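Local structure of protein LRIM1 (Anopheles gambiae, 3O53) at residues L63-N68 and L74-L79; Q93-G98 and E102-A107; Y12-V17 and A27-S32; T133-L138 and A162-S167; P208-A213 and T217-R222. The protein regulates complement-like immunity in the mosquito as a heterodimer with the leucine-rich repeat protein APL1C, this chain being its leucine-rich repeat domain. All coordinates share one frame; numbering follows the deposited sequence.

From the N terminus the contacts follow one another in series; none nests in or crosses another. Contact 3 comes first, where helix 22-30 folds back on strand 11-15 at the N-terminal end of the solenoid. Contact 1 closes the short loop from strand 62-64 to strand 73-76, and contact 2 the return from strand 91-97 to strand 103-105. These two touch, because strands 73-76 and 91-97 are neighbours in a three-stranded parallel sheet, with a probable hydrogen bond from Leu74 N to Glu94 O. Contact 4 spans 24 residues to join two 3-10 turns of separate loops. Contact 5, farthest along the solenoid, packs residues 208-213 on strand 218-220 and Leu221 just after it.

Contact 1. Residues L63-N68 and L74-L79; sequences LNLSSN and LDLESL. With NAG (2-acetamido-2-deoxy-beta-D-glucopyranose), chain C.
Leu63 and Leu65 face Leu74 and Leu76 from two backbones that run in opposite directions, with 10.5 Å between the CA atoms of Leu65 and Leu74, too far for the strands to pair. Branched, apolar leucines suit this wide gap. CD1 of Leu65 meets CD2 of Leu74 tip to tip at 3.8 Å, while Leu63 and Leu76 cross at about a right angle. With CG of Leu63 anti to the backbone N (chi1 178°), its CD2 is carried to 4.0 Å from CD1 of Leu76. Leu76 CD1 also lies 4.3 Å from Leu65 CD1. This is the apolar interior of a leucine-rich repeat: Leu63, Leu65 and Asn68 occupy consensus positions of the LxxLxLxxN pattern. Asn68 is the inward-turned asparagine, whose amide can satisfy backbone carbonyls and an N-H inside the coil: ND2 reaches Leu65 O at 2.9 Å from well above the carbonyl plane and also binds Leu41 O, while OD1 accepts from Leu46 N. Between the two leucines Asn64 looks the other way and carries the glycan, its ND2 bonded covalently to NAG C1. OD1 of Asn64 accepts from Ser66 N at 3.2 Å (N-H...O 161°), in the carbonyl plane; this Asx turn holds the amide in orientation. Ser66 OG lies against the sugar, 3.4 Å from NAG C5, and Asp86 hydrogen-bonds the same sugar.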
# COMPACT_ATOMS: atom_id res chain seq x y z
N LEU A 63 1.52 -18.52 10.69
CA LEU A 63 2.73 -18.36 11.47
C LEU A 63 2.85 -16.92 11.93
O LEU A 63 2.80 -16.00 11.12
CB LEU A 63 3.95 -18.74 10.62
CG LEU A 63 5.32 -18.59 11.29
CD1 LEU A 63 5.45 -19.50 12.50
CD2 LEU A 63 6.43 -18.87 10.28
N ASN A 64 3.01 -16.72 13.23
CA ASN A 64 3.09 -15.38 13.79
C ASN A 64 4.47 -15.10 14.38
O ASN A 64 4.84 -15.66 15.40
CB ASN A 64 2.02 -15.22 14.87
CG ASN A 64 1.69 -13.77 15.17
OD1 ASN A 64 2.56 -12.90 15.11
ND2 ASN A 64 0.43 -13.51 15.51
N LEU A 65 5.22 -14.25 13.70
CA LEU A 65 6.58 -13.90 14.12
C LEU A 65 6.66 -12.46 14.61
O LEU A 65 7.76 -11.94 14.80
CB LEU A 65 7.55 -14.07 12.94
CG LEU A 65 7.58 -15.46 12.30
CD1 LEU A 65 8.47 -15.47 11.07
CD2 LEU A 65 8.03 -16.50 13.31
N SER A 66 5.51 -11.83 14.83
CA SER A 66 5.50 -10.40 15.15
C SER A 66 6.20 -10.07 16.46
O SER A 66 6.22 -10.87 17.40
CB SER A 66 4.06 -9.85 15.17
OG SER A 66 3.35 -10.29 16.31
N SER A 67 6.76 -8.86 16.51
CA SER A 67 7.39 -8.34 17.72
C SER A 67 8.54 -9.22 18.20
O SER A 67 8.73 -9.41 19.40
CB SER A 67 6.35 -8.15 18.82
OG SER A 67 5.40 -7.15 18.45
N ASN A 68 9.30 -9.76 17.25
CA ASN A 68 10.60 -10.35 17.56
C ASN A 68 11.69 -9.36 17.17
O ASN A 68 11.46 -8.15 17.19
CB ASN A 68 10.78 -11.69 16.84
CG ASN A 68 10.05 -12.82 17.53
OD1 ASN A 68 10.66 -13.67 18.18
ND2 ASN A 68 8.73 -12.84 17.40
N LEU A 74 14.40 -12.92 5.65
CA LEU A 74 13.48 -13.93 6.16
C LEU A 74 12.96 -14.72 4.96
O LEU A 74 12.11 -14.23 4.20
CB LEU A 74 12.30 -13.28 6.91
CG LEU A 74 11.24 -14.29 7.38
CD1 LEU A 74 11.89 -15.35 8.25
CD2 LEU A 74 10.08 -13.62 8.11
N ASP A 75 13.48 -15.93 4.79
CA ASP A 75 13.17 -16.72 3.60
C ASP A 75 12.33 -17.92 3.99
O ASP A 75 12.83 -18.89 4.55
CB ASP A 75 14.46 -17.18 2.90
CG ASP A 75 14.18 -17.88 1.58
OD1 ASP A 75 13.02 -18.30 1.33
OD2 ASP A 75 15.13 -18.01 0.77
N LEU A 76 11.04 -17.84 3.70
CA LEU A 76 10.12 -18.92 4.02
C LEU A 76 9.42 -19.39 2.76
O LEU A 76 8.29 -19.88 2.82
CB LEU A 76 9.09 -18.43 5.03
CG LEU A 76 9.69 -17.88 6.31
CD1 LEU A 76 8.58 -17.43 7.24
CD2 LEU A 76 10.58 -18.93 6.98
N GLU A 77 10.09 -19.22 1.63
CA GLU A 77 9.51 -19.55 0.33
C GLU A 77 9.17 -21.04 0.26
O GLU A 77 8.24 -21.44 -0.45
CB GLU A 77 10.50 -19.19 -0.78
CG GLU A 77 9.95 -19.35 -2.18
CD GLU A 77 10.91 -18.85 -3.25
OE1 GLU A 77 11.45 -17.73 -3.10
OE2 GLU A 77 11.12 -19.58 -4.24
N SER A 78 9.92 -21.85 1.00
CA SER A 78 9.77 -23.30 0.93
C SER A 78 8.69 -23.84 1.85
O SER A 78 8.45 -25.05 1.88
CB SER A 78 11.10 -24.00 1.24
OG SER A 78 11.46 -23.81 2.60
N LEU A 79 8.05 -22.97 2.62
CA LEU A 79 6.89 -23.37 3.41
C LEU A 79 5.66 -23.31 2.51
O LEU A 79 4.98 -22.29 2.42
CB LEU A 79 6.72 -22.50 4.66
CG LEU A 79 7.93 -22.51 5.60
CD1 LEU A 79 7.61 -21.75 6.88
CD2 LEU A 79 8.38 -23.94 5.93
C1 NAG C . 0.23 -12.14 15.91
C2 NAG C . -1.22 -11.88 15.56
C3 NAG C . -1.61 -10.48 15.99
C4 NAG C . -1.24 -10.23 17.44
C5 NAG C . 0.22 -10.58 17.70
C6 NAG C . 0.54 -10.44 19.18
C7 NAG C . -2.17 -12.86 13.53
C8 NAG C . -2.17 -12.78 12.04
N2 NAG C . -1.38 -11.97 14.13
O3 NAG C . -2.99 -10.29 15.76
O4 NAG C . -1.43 -8.87 17.72
O5 NAG C . 0.47 -11.90 17.28
O6 NAG C . -0.24 -11.36 19.91
O7 NAG C . -2.85 -13.69 14.13

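Contact 2. Residues Q93-G98 and E102-A107; sequences QELLVG and ETLHAA
Leu95 and Val97 on strand 91-97 confront Leu104 and Ala106 across two oppositely running backbones, the CA atoms of Val97 and Leu104 being 8.9 Å apart, with no hydrogen bond between the segments. The contact spans the interior of a leucine-rich repeat coil: strand 103-105 belongs to the long row of parallel strands, and strand 91-97 to the small parallel sheet across the core. Leu104 and Ala106 stand at the two inward positions of the LxL pattern. Ala106 takes one of the usual leucine places, and its short side chain suits the close approach of Leu95, whose CD2 lies 4.0 Å from Ala106 CB. The same methyl meets Leu104 tip to tip, 4.0 Å from its CD2. Both leucines hold CG anti to the backbone N (chi1 169° in Leu95), which extends each toward the other strand. Leu85 and Val114 add to the apolar surroundings of Leu104. His105, between the two inward residues, points away from this core and stacks on Tyr126, while Ala106 O accepts a hydrogen bond from Asn130 ND2. Beta-branched Val97, well suited to an extended strand, places its CG1 4.2 Å from Leu104 CD1.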
# COMPACT_ATOMS: atom_id res chain seq x y z
N GLN A 93 14.80 -7.04 6.23
CA GLN A 93 15.15 -6.25 5.06
C GLN A 93 14.68 -6.91 3.77
O GLN A 93 14.24 -6.23 2.85
CB GLN A 93 16.67 -6.03 5.01
CG GLN A 93 17.20 -5.29 6.23
CD GLN A 93 18.69 -5.01 6.15
OE1 GLN A 93 19.46 -5.85 5.71
NE2 GLN A 93 19.09 -3.81 6.56
N GLU A 94 14.78 -8.23 3.68
CA GLU A 94 14.32 -8.93 2.48
C GLU A 94 13.46 -10.11 2.86
O GLU A 94 13.82 -10.92 3.71
CB GLU A 94 15.51 -9.38 1.62
CG GLU A 94 16.47 -8.25 1.28
CD GLU A 94 17.54 -8.68 0.29
OE1 GLU A 94 17.22 -9.48 -0.62
OE2 GLU A 94 18.69 -8.22 0.41
N LEU A 95 12.32 -10.23 2.20
CA LEU A 95 11.31 -11.20 2.59
C LEU A 95 10.93 -12.05 1.39
O LEU A 95 10.68 -11.52 0.31
CB LEU A 95 10.08 -10.43 3.13
CG LEU A 95 8.77 -11.17 3.39
CD1 LEU A 95 8.99 -12.26 4.42
CD2 LEU A 95 7.69 -10.17 3.85
N LEU A 96 10.88 -13.36 1.58
CA LEU A 96 10.43 -14.27 0.54
C LEU A 96 9.39 -15.24 1.10
O LEU A 96 9.62 -15.86 2.13
CB LEU A 96 11.60 -15.08 -0.02
CG LEU A 96 12.80 -14.28 -0.54
CD1 LEU A 96 13.68 -13.87 0.61
CD2 LEU A 96 13.60 -15.09 -1.56
N VAL A 97 8.27 -15.39 0.41
CA VAL A 97 7.23 -16.29 0.88
C VAL A 97 6.71 -17.18 -0.24
O VAL A 97 7.03 -16.97 -1.41
CB VAL A 97 6.10 -15.49 1.57
CG1 VAL A 97 6.69 -14.62 2.66
CG2 VAL A 97 5.36 -14.63 0.56
N GLY A 98 5.93 -18.19 0.14
CA GLY A 98 5.57 -19.28 -0.75
C GLY A 98 4.28 -19.11 -1.52
O GLY A 98 3.66 -18.04 -1.50
N GLU A 102 -1.82 -15.98 1.37
CA GLU A 102 -3.04 -15.24 1.10
C GLU A 102 -3.00 -13.92 1.85
O GLU A 102 -3.52 -12.92 1.37
CB GLU A 102 -4.27 -16.05 1.54
CG GLU A 102 -4.40 -17.42 0.87
CD GLU A 102 -5.59 -18.23 1.38
OE1 GLU A 102 -6.13 -17.93 2.47
OE2 GLU A 102 -5.98 -19.19 0.68
N THR A 103 -2.38 -13.91 3.03
CA THR A 103 -2.34 -12.71 3.86
C THR A 103 -0.95 -12.51 4.43
O THR A 103 -0.41 -13.39 5.10
CB THR A 103 -3.34 -12.80 5.03
OG1 THR A 103 -4.67 -12.90 4.50
CG2 THR A 103 -3.25 -11.57 5.91
N LEU A 104 -0.37 -11.35 4.16
CA LEU A 104 1.01 -11.08 4.54
C LEU A 104 1.05 -9.78 5.34
O LEU A 104 0.87 -8.70 4.80
CB LEU A 104 1.89 -10.95 3.29
CG LEU A 104 3.39 -10.73 3.51
CD1 LEU A 104 3.95 -11.88 4.32
CD2 LEU A 104 4.13 -10.60 2.18
N HIS A 105 1.26 -9.91 6.64
CA HIS A 105 1.40 -8.76 7.52
C HIS A 105 2.87 -8.54 7.78
O HIS A 105 3.52 -9.37 8.41
CB HIS A 105 0.70 -9.03 8.85
CG HIS A 105 -0.79 -8.95 8.77
ND1 HIS A 105 -1.46 -7.74 8.72
CD2 HIS A 105 -1.74 -9.91 8.72
CE1 HIS A 105 -2.76 -7.97 8.66
NE2 HIS A 105 -2.96 -9.28 8.65
N ALA A 106 3.41 -7.43 7.30
CA ALA A 106 4.83 -7.18 7.46
C ALA A 106 5.11 -5.69 7.60
O ALA A 106 6.07 -5.17 7.04
CB ALA A 106 5.62 -7.77 6.30
N ALA A 107 4.25 -5.01 8.34
CA ALA A 107 4.41 -3.60 8.62
C ALA A 107 5.54 -3.40 9.62
O ALA A 107 5.84 -4.30 10.41
CB ALA A 107 3.09 -3.00 9.16

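Contact 3. Residues Y12-V17 and A27-S32; sequences YKIEKV and ASLRQS
Tyr12 lies against Leu29, the ring and the leucine crossing obliquely, with Leu29 CD1 3.5 Å from Tyr12 CD1 and 3.8 Å from Tyr12 CG. The other branch of the leucine, CD2, comes 4.4 Å from CD1 of Ile14, so one residue of the helix covers both inward residues of strand 11-15. At the far end of the ring, Tyr12 OH is 3.3 Å from Ser32 OG. Tyr12 OH is hydrogen-bonded to Asn35 ND2. Torsion and backbone bonding together place these groups. In Leu29 chi1 is -157°, with CG roughly opposite the backbone N; the leucine then leans toward the strand although its CB does not point there. Ser32 N is bonded to Leu29 O at 2.9 Å, which brings the serine near the tyrosine hydroxyl. On the other face of the strand Lys13 NZ pairs with Glu15 OE1 at 3.3 Å. The strand itself lies between antiparallel strand 4-8 and parallel strand 38-40 at the N-terminal end of the leucine-rich repeat solenoid. Tyrosine fits the mixed environment: its carbon ring packs on Leu29, which also meets Ile14, while the hydroxyl of this buried residue has a polar partner in the Asn35 amide.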
# COMPACT_ATOMS: atom_id res chain seq x y z
N TYR A 12 -0.75 -23.60 18.38
CA TYR A 12 0.27 -23.61 19.41
C TYR A 12 0.94 -22.25 19.55
O TYR A 12 1.04 -21.49 18.58
CB TYR A 12 1.35 -24.63 19.06
CG TYR A 12 0.87 -26.06 19.02
CD1 TYR A 12 1.24 -26.96 20.01
CD2 TYR A 12 0.09 -26.52 17.96
CE1 TYR A 12 0.83 -28.28 19.97
CE2 TYR A 12 -0.33 -27.84 17.91
CZ TYR A 12 0.05 -28.71 18.92
OH TYR A 12 -0.36 -30.02 18.88
N LYS A 13 1.41 -21.96 20.76
CA LYS A 13 2.08 -20.70 21.04
C LYS A 13 3.30 -20.99 21.90
O LYS A 13 3.24 -21.82 22.80
CB LYS A 13 1.11 -19.74 21.75
CG LYS A 13 1.72 -18.43 22.22
CD LYS A 13 0.63 -17.38 22.41
CE LYS A 13 0.97 -16.38 23.51
NZ LYS A 13 2.23 -15.63 23.26
N ILE A 14 4.41 -20.32 21.61
CA ILE A 14 5.64 -20.56 22.34
C ILE A 14 6.16 -19.25 22.91
O ILE A 14 6.25 -18.25 22.20
CB ILE A 14 6.71 -21.22 21.44
CG1 ILE A 14 6.09 -22.38 20.66
CG2 ILE A 14 7.88 -21.69 22.29
CD1 ILE A 14 7.08 -23.21 19.88
N GLU A 15 6.49 -19.25 24.20
CA GLU A 15 6.97 -18.06 24.88
C GLU A 15 8.28 -18.34 25.61
O GLU A 15 8.61 -19.49 25.89
CB GLU A 15 5.93 -17.55 25.88
CG GLU A 15 4.55 -17.34 25.29
CD GLU A 15 3.57 -16.77 26.30
OE1 GLU A 15 2.37 -17.09 26.21
OE2 GLU A 15 4.01 -16.00 27.18
N LYS A 16 9.01 -17.28 25.93
CA LYS A 16 10.25 -17.40 26.66
C LYS A 16 11.25 -18.27 25.91
O LYS A 16 11.99 -19.05 26.52
CB LYS A 16 9.99 -17.96 28.06
CG LYS A 16 9.04 -17.11 28.88
CD LYS A 16 9.05 -17.46 30.35
CE LYS A 16 8.27 -16.43 31.16
NZ LYS A 16 8.18 -16.79 32.60
N VAL A 17 11.27 -18.13 24.58
CA VAL A 17 12.26 -18.81 23.75
C VAL A 17 13.35 -17.83 23.33
O VAL A 17 13.18 -16.62 23.43
CB VAL A 17 11.64 -19.41 22.48
CG1 VAL A 17 10.71 -20.55 22.82
CG2 VAL A 17 10.91 -18.33 21.68
N ALA A 27 11.72 -29.00 18.32
CA ALA A 27 11.84 -30.45 18.37
C ALA A 27 10.67 -31.03 19.15
O ALA A 27 10.02 -31.97 18.70
CB ALA A 27 13.16 -30.85 19.02
N SER A 28 10.41 -30.46 20.33
CA SER A 28 9.26 -30.84 21.13
C SER A 28 7.98 -30.71 20.31
O SER A 28 7.14 -31.60 20.31
CB SER A 28 9.16 -29.96 22.37
OG SER A 28 10.39 -29.89 23.06
N LEU A 29 7.86 -29.59 19.61
CA LEU A 29 6.67 -29.33 18.81
C LEU A 29 6.54 -30.37 17.71
O LEU A 29 5.43 -30.82 17.41
CB LEU A 29 6.73 -27.92 18.20
CG LEU A 29 5.39 -27.29 17.82
CD1 LEU A 29 4.61 -26.91 19.07
CD2 LEU A 29 5.59 -26.08 16.92
N ARG A 30 7.67 -30.78 17.14
CA ARG A 30 7.65 -31.73 16.03
C ARG A 30 7.03 -33.06 16.45
O ARG A 30 6.58 -33.83 15.60
CB ARG A 30 9.08 -31.96 15.51
CG ARG A 30 9.16 -32.98 14.40
CD ARG A 30 10.52 -32.95 13.71
NE ARG A 30 10.58 -33.86 12.57
CZ ARG A 30 11.57 -33.89 11.69
NH1 ARG A 30 12.61 -33.07 11.81
NH2 ARG A 30 11.53 -34.75 10.68
N GLN A 31 7.00 -33.32 17.75
CA GLN A 31 6.38 -34.53 18.31
C GLN A 31 4.91 -34.64 17.93
O GLN A 31 4.36 -35.74 17.84
CB GLN A 31 6.50 -34.52 19.83
CG GLN A 31 7.91 -34.38 20.34
CD GLN A 31 8.73 -35.60 20.06
OE1 GLN A 31 9.43 -35.68 19.05
NE2 GLN A 31 8.66 -36.58 20.95
N SER A 32 4.27 -33.49 17.73
CA SER A 32 2.87 -33.42 17.33
C SER A 32 2.72 -32.55 16.08
O SER A 32 1.78 -31.77 15.96
CB SER A 32 2.04 -32.84 18.47
OG SER A 32 2.52 -31.56 18.86

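Contact 4. Residues T133-L138 and A162-S167; sequences TMLRDL and AELAAS
Glu163 reaches toward Leu135 and Arg136 from CB onward with its chain extended (chi2 172°), so that the carboxylate crosses to the other segment. Its CD lies 3.8 Å from Arg136 CG, part of the aliphatic stem of that arginine. OE1 rests 3.4 Å from Leu135 CB and accepts a 2.6 Å hydrogen bond from a water molecule. That water in turn accepts from Arg136 NE at 2.9 Å, in the guanidinium plane at its edge, and from Arg136 N. OE2 is 3.5 Å from Arg136 NE, a salt bridge of charges alone: the oxygen stands well out of the guanidinium plane, the two flat groups are 45° apart, and no N-H aims at it. The acid and the long flexible base thus meet at the surface partly through water. Beneath them the leucines give an apolar floor: the Leu135 and Leu164 side chains cross at about a right angle, Leu135 CD1 lying 4.1 Å from Leu164 CG. Thr133 N donates to Asp137 OD2 at 2.9 Å, tying Thr133 to the 3-10 segment 135-137. Both 3-10 turns lie in connections of the leucine-rich repeat solenoid, residues 133-138 between strands 123-126 and 146-150, residues 162-167 between 158-160 and 173-175, and Arg143 hydrogen-bonds both Leu138 O and Glu163 O.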
# COMPACT_ATOMS: atom_id res chain seq x y z
N THR A 133 11.20 1.50 -2.17
CA THR A 133 11.40 2.71 -2.97
C THR A 133 10.79 2.61 -4.37
O THR A 133 10.73 3.60 -5.08
CB THR A 133 12.90 3.02 -3.10
OG1 THR A 133 13.53 1.99 -3.86
CG2 THR A 133 13.54 3.07 -1.72
N MET A 134 10.33 1.43 -4.77
CA MET A 134 9.69 1.27 -6.07
C MET A 134 8.80 0.03 -6.07
O MET A 134 9.05 -0.92 -5.32
CB MET A 134 10.75 1.21 -7.20
CG MET A 134 11.73 0.04 -7.14
SD MET A 134 12.87 -0.04 -8.57
CE MET A 134 13.47 1.62 -8.66
N LEU A 135 7.77 0.04 -6.90
CA LEU A 135 6.86 -1.10 -6.97
C LEU A 135 7.59 -2.38 -7.38
O LEU A 135 7.22 -3.46 -6.94
CB LEU A 135 5.68 -0.82 -7.90
CG LEU A 135 4.67 0.20 -7.38
CD1 LEU A 135 3.47 0.35 -8.33
CD2 LEU A 135 4.20 -0.16 -5.97
N ARG A 136 8.65 -2.27 -8.18
CA ARG A 136 9.44 -3.45 -8.55
C ARG A 136 10.34 -4.01 -7.42
O ARG A 136 11.01 -5.02 -7.61
CB ARG A 136 10.28 -3.18 -9.80
CG ARG A 136 9.45 -3.09 -11.07
CD ARG A 136 10.30 -2.59 -12.22
NE ARG A 136 10.77 -1.23 -11.98
CZ ARG A 136 11.81 -0.67 -12.58
NH1 ARG A 136 12.54 -1.36 -13.47
NH2 ARG A 136 12.15 0.57 -12.27
N ASP A 137 10.37 -3.36 -6.26
CA ASP A 137 10.92 -4.02 -5.06
C ASP A 137 10.09 -5.26 -4.70
O ASP A 137 10.58 -6.19 -4.06
CB ASP A 137 10.93 -3.04 -3.88
CG ASP A 137 12.00 -1.98 -4.02
OD1 ASP A 137 12.86 -2.11 -4.92
OD2 ASP A 137 12.00 -1.03 -3.23
N LEU A 138 8.82 -5.25 -5.10
CA LEU A 138 7.96 -6.44 -5.03
C LEU A 138 8.16 -7.22 -6.32
O LEU A 138 8.13 -6.64 -7.39
CB LEU A 138 6.49 -6.02 -4.90
CG LEU A 138 5.99 -5.73 -3.49
CD1 LEU A 138 6.85 -4.71 -2.79
CD2 LEU A 138 4.53 -5.28 -3.53
N ALA A 162 0.92 0.10 -14.76
CA ALA A 162 1.18 -1.10 -15.54
C ALA A 162 1.90 -2.17 -14.71
O ALA A 162 1.74 -3.37 -14.95
CB ALA A 162 2.00 -0.76 -16.78
N GLU A 163 2.70 -1.75 -13.74
CA GLU A 163 3.43 -2.71 -12.91
C GLU A 163 2.50 -3.53 -12.00
O GLU A 163 2.91 -4.53 -11.42
CB GLU A 163 4.54 -2.01 -12.11
CG GLU A 163 5.72 -1.63 -13.02
CD GLU A 163 6.76 -0.75 -12.33
OE1 GLU A 163 6.72 -0.61 -11.09
OE2 GLU A 163 7.64 -0.22 -13.05
N LEU A 164 1.25 -3.10 -11.91
CA LEU A 164 0.23 -3.80 -11.13
C LEU A 164 -0.80 -4.46 -12.05
O LEU A 164 -1.86 -4.89 -11.59
CB LEU A 164 -0.47 -2.82 -10.18
CG LEU A 164 0.37 -2.27 -9.03
CD1 LEU A 164 -0.44 -1.31 -8.14
CD2 LEU A 164 0.93 -3.43 -8.20
N ALA A 165 -0.49 -4.55 -13.34
CA ALA A 165 -1.43 -5.08 -14.33
C ALA A 165 -1.87 -6.52 -14.03
O ALA A 165 -2.97 -6.91 -14.37
CB ALA A 165 -0.83 -5.00 -15.72
N ALA A 166 -1.00 -7.30 -13.38
CA ALA A 166 -1.34 -8.68 -13.04
C ALA A 166 -2.36 -8.73 -11.90
O ALA A 166 -2.75 -9.81 -11.46
CB ALA A 166 -0.09 -9.45 -12.67
N SER A 167 -2.77 -7.56 -11.42
CA SER A 167 -3.83 -7.45 -10.43
C SER A 167 -4.99 -6.62 -10.95
O SER A 167 -5.81 -6.14 -10.18
CB SER A 167 -3.30 -6.82 -9.13
OG SER A 167 -2.31 -7.65 -8.55
O HOH W 1 9.00 0.11 -10.06

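Contact 5. Residues P208-A213 and T217-R222; sequences PEFQSA and TWISLR
The interior of a leucine-rich repeat coil is closed here by Phe210, which projects from a 3-10 turn onto the inward residues Ile219 and Leu221 of the next strand and its exit. Ile219 and Leu221 fill the two inward places of the LxL pattern. Phe210 and Leu221 approach from opposite directions: Phe210 CZ lies 3.7 Å from Leu221 CD2, and Phe210 CE1 is 4.0 Å from Leu221 CD1, so both methyls of the leucine touch the end of the ring. Nearer the base of the ring, Phe210 CD1 is 4.3 Å from Ile219 CD1. Ile219 CD1 and Leu221 CD2 both approach the ring obliquely. Phe210 has CG anti to its carbonyl carbon (chi1 -79°), which sends the ring across the core; a large, flat, wholly apolar group can span the distance from the turn to the strand. The turn that presents it is tied by backbone bonds, Gln211 N to Pro208 O at 3.0 Å and Ala213 N to Phe210 O at 2.9 Å, and proline, lacking an N-H, is at ease in its first residue. On the strand, Ser220 OG accepts from Arg222 N at 3.1 Å (N-H...O 165°), an ST turn where the chain leaves the strand. Residues 208-213 follow strand 205-206, with Ser212 OG hydrogen-bonded to Val188 N of the preceding coil. Strand 218-220 lies between parallel strands 195-197 and 241-243, Trp218 stacking on His241 and Ile219 packing on Phe242.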
# COMPACT_ATOMS: atom_id res chain seq x y z
N PRO A 208 -3.86 11.66 -17.24
CA PRO A 208 -4.75 10.68 -17.88
C PRO A 208 -4.64 9.29 -17.28
O PRO A 208 -5.56 8.49 -17.40
CB PRO A 208 -4.26 10.66 -19.34
CG PRO A 208 -3.57 11.96 -19.53
CD PRO A 208 -2.93 12.28 -18.21
N GLU A 209 -3.51 9.01 -16.64
CA GLU A 209 -3.32 7.76 -15.93
C GLU A 209 -4.44 7.51 -14.92
O GLU A 209 -4.73 6.37 -14.57
CB GLU A 209 -1.96 7.77 -15.22
CG GLU A 209 -1.81 8.88 -14.17
CD GLU A 209 -1.29 10.20 -14.74
OE1 GLU A 209 -1.16 10.33 -15.98
OE2 GLU A 209 -1.00 11.12 -13.93
N PHE A 210 -5.07 8.58 -14.44
CA PHE A 210 -6.08 8.44 -13.41
C PHE A 210 -7.42 7.92 -13.93
O PHE A 210 -8.33 7.64 -13.16
CB PHE A 210 -6.22 9.74 -12.61
CG PHE A 210 -5.13 9.92 -11.58
CD1 PHE A 210 -5.26 9.36 -10.31
CD2 PHE A 210 -3.96 10.58 -11.91
CE1 PHE A 210 -4.24 9.50 -9.37
CE2 PHE A 210 -2.94 10.72 -10.97
CZ PHE A 210 -3.07 10.17 -9.70
N GLN A 211 -7.53 7.73 -15.24
CA GLN A 211 -8.68 7.01 -15.76
C GLN A 211 -8.59 5.57 -15.25
O GLN A 211 -9.60 4.87 -15.15
CB GLN A 211 -8.74 7.05 -17.29
CG GLN A 211 -10.14 6.72 -17.85
CD GLN A 211 -11.23 7.64 -17.30
OE1 GLN A 211 -10.97 8.78 -16.92
NE2 GLN A 211 -12.47 7.15 -17.28
N SER A 212 -7.38 5.13 -14.89
CA SER A 212 -7.19 3.83 -14.25
C SER A 212 -8.02 3.71 -12.98
O SER A 212 -8.34 2.62 -12.55
CB SER A 212 -5.72 3.61 -13.89
OG SER A 212 -4.91 3.52 -15.05
N ALA A 213 -8.38 4.84 -12.39
CA ALA A 213 -9.18 4.83 -11.17
C ALA A 213 -10.58 5.42 -11.36
O ALA A 213 -11.22 5.82 -10.39
CB ALA A 213 -8.44 5.59 -10.06
N THR A 217 -14.65 4.29 -5.42
CA THR A 217 -15.58 4.89 -4.48
C THR A 217 -14.89 5.99 -3.68
O THR A 217 -15.50 6.99 -3.33
CB THR A 217 -16.10 3.82 -3.50
OG1 THR A 217 -16.76 2.79 -4.25
CG2 THR A 217 -17.06 4.41 -2.49
N TRP A 218 -13.61 5.79 -3.40
CA TRP A 218 -12.88 6.66 -2.49
C TRP A 218 -11.53 6.97 -3.13
O TRP A 218 -10.81 6.05 -3.51
CB TRP A 218 -12.69 5.91 -1.17
CG TRP A 218 -12.20 6.69 0.04
CD1 TRP A 218 -12.93 7.04 1.13
CD2 TRP A 218 -10.86 7.14 0.29
NE1 TRP A 218 -12.14 7.71 2.04
CE2 TRP A 218 -10.86 7.77 1.55
CE3 TRP A 218 -9.66 7.07 -0.43
CZ2 TRP A 218 -9.71 8.34 2.11
CZ3 TRP A 218 -8.51 7.63 0.13
CH2 TRP A 218 -8.55 8.26 1.38
N ILE A 219 -11.21 8.25 -3.29
CA ILE A 219 -9.90 8.62 -3.78
C ILE A 219 -9.42 9.89 -3.09
O ILE A 219 -10.20 10.82 -2.88
CB ILE A 219 -9.89 8.83 -5.31
CG1 ILE A 219 -8.48 9.22 -5.78
CG2 ILE A 219 -10.87 9.90 -5.72
CD1 ILE A 219 -8.35 9.30 -7.28
N SER A 220 -8.14 9.93 -2.74
CA SER A 220 -7.54 11.13 -2.17
C SER A 220 -6.19 11.44 -2.80
O SER A 220 -5.32 10.58 -2.91
CB SER A 220 -7.36 10.98 -0.66
OG SER A 220 -6.80 12.17 -0.12
N LEU A 221 -6.04 12.68 -3.25
CA LEU A 221 -4.75 13.22 -3.59
C LEU A 221 -4.51 14.44 -2.70
O LEU A 221 -3.83 15.39 -3.08
CB LEU A 221 -4.68 13.59 -5.07
CG LEU A 221 -4.38 12.44 -6.04
CD1 LEU A 221 -5.58 11.51 -6.17
CD2 LEU A 221 -3.97 12.97 -7.42
N ARG A 222 -5.05 14.40 -1.48
CA ARG A 222 -4.89 15.51 -0.55
C ARG A 222 -3.42 15.78 -0.27
O ARG A 222 -2.62 14.85 -0.20
CB ARG A 222 -5.60 15.21 0.77
CG ARG A 222 -5.38 16.28 1.83
CD ARG A 222 -5.81 15.79 3.20
NE ARG A 222 -5.83 16.86 4.20
CZ ARG A 222 -5.97 16.64 5.50
NH1 ARG A 222 -6.08 15.40 5.96
NH2 ARG A 222 -5.99 17.66 6.35